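Long-range contact in dual oxidase maturation factor 1 (Mus musculus, PDB 6WXU), which may be required for the maturation of the dual oxidase DUOX1 and its transport from the endoplasmic reticulum to the plasma membrane: residues B[168-173]-B[226-231]. Sequence-based numbering, arbitrary orientation.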
ATOM      1  N   GLY B 168       6.314 -26.476   6.221  1.00 54.99           N
ATOM      2  CA  GLY B 168       5.344 -25.795   7.052  1.00 54.99           C
ATOM      3  C   GLY B 168       5.894 -25.243   8.348  1.00 54.99           C
ATOM      4  O   GLY B 168       5.600 -25.772   9.421  1.00 54.99           O
ATOM      5  N   LEU B 169       6.690 -24.179   8.270  1.00 49.91           N
ATOM      6  CA  LEU B 169       7.255 -23.567   9.464  1.00 49.91           C
ATOM      7  C   LEU B 169       6.385 -22.463  10.040  1.00 49.91           C
ATOM      8  O   LEU B 169       6.493 -22.175  11.237  1.00 49.91           O
ATOM      9  CB  LEU B 169       8.636 -22.986   9.162  1.00 49.91           C
ATOM     10  CG  LEU B 169       9.696 -23.952   8.653  1.00 49.91           C
ATOM     11  CD1 LEU B 169      10.977 -23.221   8.381  1.00 49.91           C
ATOM     12  CD2 LEU B 169       9.924 -25.053   9.651  1.00 49.91           C
ATOM     13  N   TYR B 170       5.531 -21.847   9.229  1.00 47.65           N
ATOM     14  CA  TYR B 170       4.802 -20.664   9.669  1.00 47.65           C
ATOM     15  C   TYR B 170       3.888 -20.976  10.845  1.00 47.65           C
ATOM     16  O   TYR B 170       3.985 -20.347  11.902  1.00 47.65           O
ATOM     17  CB  TYR B 170       4.003 -20.085   8.506  1.00 47.65           C
ATOM     18  CG  TYR B 170       3.244 -18.834   8.857  1.00 47.65           C
ATOM     19  CD1 TYR B 170       3.907 -17.642   9.077  1.00 47.65           C
ATOM     20  CD2 TYR B 170       1.865 -18.843   8.955  1.00 47.65           C
ATOM     21  CE1 TYR B 170       3.220 -16.501   9.392  1.00 47.65           C
ATOM     22  CE2 TYR B 170       1.171 -17.704   9.269  1.00 47.65           C
ATOM     23  CZ  TYR B 170       1.854 -16.535   9.485  1.00 47.65           C
ATOM     24  OH  TYR B 170       1.165 -15.391   9.798  1.00 47.65           O
ATOM     25  N   ASN B 171       2.985 -21.944  10.679  1.00 49.85           N
ATOM     26  CA  ASN B 171       2.011 -22.233  11.727  1.00 49.85           C
ATOM     27  C   ASN B 171       2.695 -22.677  13.010  1.00 49.85           C
ATOM     28  O   ASN B 171       2.351 -22.216  14.105  1.00 49.85           O
ATOM     29  CB  ASN B 171       1.031 -23.302  11.252  1.00 49.85           C
ATOM     30  CG  ASN B 171       0.008 -22.763  10.282  1.00 49.85           C
ATOM     31  OD1 ASN B 171       0.059 -21.599   9.893  1.00 49.85           O
ATOM     32  ND2 ASN B 171      -0.928 -23.610   9.882  1.00 49.85           N
ATOM     33  N   GLN B 172       3.671 -23.574  12.894  1.00 52.75           N
ATOM     34  CA  GLN B 172       4.338 -24.103  14.077  1.00 52.75           C
ATOM     35  C   GLN B 172       5.057 -23.002  14.841  1.00 52.75           C
ATOM     36  O   GLN B 172       4.861 -22.841  16.050  1.00 52.75           O
ATOM     37  CB  GLN B 172       5.314 -25.199  13.670  1.00 52.75           C
ATOM     38  CG  GLN B 172       5.881 -25.985  14.827  1.00 52.75           C
ATOM     39  CD  GLN B 172       4.918 -27.032  15.346  1.00 52.75           C
ATOM     40  OE1 GLN B 172       3.843 -27.236  14.786  1.00 52.75           O
ATOM     41  NE2 GLN B 172       5.304 -27.705  16.422  1.00 52.75           N
ATOM     42  N   TYR B 173       5.901 -22.234  14.152  1.00 49.20           N
ATOM     43  CA  TYR B 173       6.627 -21.174  14.838  1.00 49.20           C
ATOM     44  C   TYR B 173       5.686 -20.112  15.379  1.00 49.20           C
ATOM     45  O   TYR B 173       5.925 -19.572  16.463  1.00 49.20           O
ATOM     46  CB  TYR B 173       7.667 -20.559  13.910  1.00 49.20           C
ATOM     47  CG  TYR B 173       8.961 -21.326  13.883  1.00 49.20           C
ATOM     48  CD1 TYR B 173       9.965 -21.055  14.794  1.00 49.20           C
ATOM     49  CD2 TYR B 173       9.177 -22.330  12.958  1.00 49.20           C
ATOM     50  CE1 TYR B 173      11.145 -21.754  14.778  1.00 49.20           C
ATOM     51  CE2 TYR B 173      10.351 -23.034  12.936  1.00 49.20           C
ATOM     52  CZ  TYR B 173      11.332 -22.742  13.847  1.00 49.20           C
ATOM     53  OH  TYR B 173      12.510 -23.445  13.827  1.00 49.20           O
ATOM     54  N   MET B 226       9.065 -27.293  20.997  1.00 59.94           N
ATOM     55  CA  MET B 226       8.271 -28.101  20.082  1.00 59.94           C
ATOM     56  C   MET B 226       8.463 -27.700  18.628  1.00 59.94           C
ATOM     57  O   MET B 226       7.652 -28.081  17.781  1.00 59.94           O
ATOM     58  CB  MET B 226       6.788 -28.014  20.439  1.00 59.94           C
ATOM     59  CG  MET B 226       6.429 -28.626  21.772  1.00 59.94           C
ATOM     60  SD  MET B 226       4.647 -28.711  22.019  1.00 59.94           S
ATOM     61  CE  MET B 226       4.166 -27.039  21.607  1.00 59.94           C
ATOM     62  N   THR B 227       9.508 -26.933  18.323  1.00 59.51           N
ATOM     63  CA  THR B 227       9.798 -26.512  16.963  1.00 59.51           C
ATOM     64  C   THR B 227      11.065 -27.129  16.398  1.00 59.51           C
ATOM     65  O   THR B 227      11.197 -27.209  15.174  1.00 59.51           O
ATOM     66  CB  THR B 227       9.932 -24.987  16.894  1.00 59.51           C
ATOM     67  OG1 THR B 227      11.040 -24.576  17.699  1.00 59.51           O
ATOM     68  CG2 THR B 227       8.683 -24.324  17.412  1.00 59.51           C
ATOM     69  N   THR B 228      11.993 -27.560  17.252  1.00 63.09           N
ATOM     70  CA  THR B 228      13.283 -28.042  16.772  1.00 63.09           C
ATOM     71  C   THR B 228      13.137 -29.286  15.909  1.00 63.09           C
ATOM     72  O   THR B 228      13.998 -29.563  15.068  1.00 63.09           O
ATOM     73  CB  THR B 228      14.204 -28.322  17.956  1.00 63.09           C
ATOM     74  OG1 THR B 228      13.710 -29.445  18.694  1.00 63.09           O
ATOM     75  CG2 THR B 228      14.252 -27.114  18.866  1.00 63.09           C
ATOM     76  N   SER B 229      12.066 -30.045  16.099  1.00 66.33           N
ATOM     77  CA  SER B 229      11.834 -31.255  15.327  1.00 66.33           C
ATOM     78  C   SER B 229      11.217 -30.977  13.965  1.00 66.33           C
ATOM     79  O   SER B 229      10.827 -31.922  13.272  1.00 66.33           O
ATOM     80  CB  SER B 229      10.941 -32.212  16.116  1.00 66.33           C
ATOM     81  OG  SER B 229       9.714 -31.592  16.460  1.00 66.33           O
ATOM     82  N   LEU B 230      11.123 -29.717  13.565  1.00 64.43           N
ATOM     83  CA  LEU B 230      10.465 -29.344  12.321  1.00 64.43           C
ATOM     84  C   LEU B 230      11.384 -28.651  11.331  1.00 64.43           C
ATOM     85  O   LEU B 230      11.304 -28.924  10.132  1.00 64.43           O
ATOM     86  CB  LEU B 230       9.269 -28.439  12.619  1.00 64.43           C
ATOM     87  CG  LEU B 230       8.374 -28.167  11.414  1.00 64.43           C
ATOM     88  CD1 LEU B 230       7.528 -29.382  11.080  1.00 64.43           C
ATOM     89  CD2 LEU B 230       7.510 -26.973  11.689  1.00 64.43           C
ATOM     90  N   ILE B 231      12.251 -27.747  11.794  1.00 63.57           N
ATOM     91  CA  ILE B 231      13.185 -27.078  10.893  1.00 63.57           C
ATOM     92  C   ILE B 231      14.402 -27.932  10.590  1.00 63.57           C
ATOM     93  O   ILE B 231      15.226 -27.549   9.751  1.00 63.57           O
ATOM     94  CB  ILE B 231      13.630 -25.728  11.482  1.00 63.57           C
ATOM     95  CG1 ILE B 231      14.117 -24.791  10.374  1.00 63.57           C
ATOM     96  CG2 ILE B 231      14.709 -25.937  12.529  1.00 63.57           C
ATOM     97  CD1 ILE B 231      14.555 -23.439  10.862  1.00 63.57           C
TER
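Q172, in the first turn of helix 170-199, reaches across to the segment 226-231 that follows helix 203-224, and its aliphatic part and its amide meet different partners. CB packs on L230 CD2 at 3.4 Å. CG, set anti to the backbone N (chi1 -170°), lies against the same methyl and touches T227 CG2 at 4.2 Å. A bend at chi2 then brings the amide alongside the backbone of M226, where NE2 donates a hydrogen bond to M226 O (2.7 Å, N-H...O 149°). M226 O lies close to the amide plane of Q172, whereas NE2 is tilted 30° out of the M226 carbonyl plane.

Next to this bond, T227 CB sits over one face of the Y173 ring, 4.2 Å from its centroid, in a CH-pi contact; T227 OG1 is hydrogen-bonded to F224 O. The Y173 hydroxyl oxygen, OH, abuts I231 CB at 3.5 Å. L169 splits its branches, CD2 meeting L230 CD2 at 3.7 Å and CD1 meeting I231 CG1. I103 of strand 94-103 touches both Y173 and I231. On the predicted extracellular side, the start of helix 170-199 thus meets the turn after helix 203-224 through mainly apolar, nondirectional packing, the amide-to-carbonyl bond being the one directional polar link between the segments.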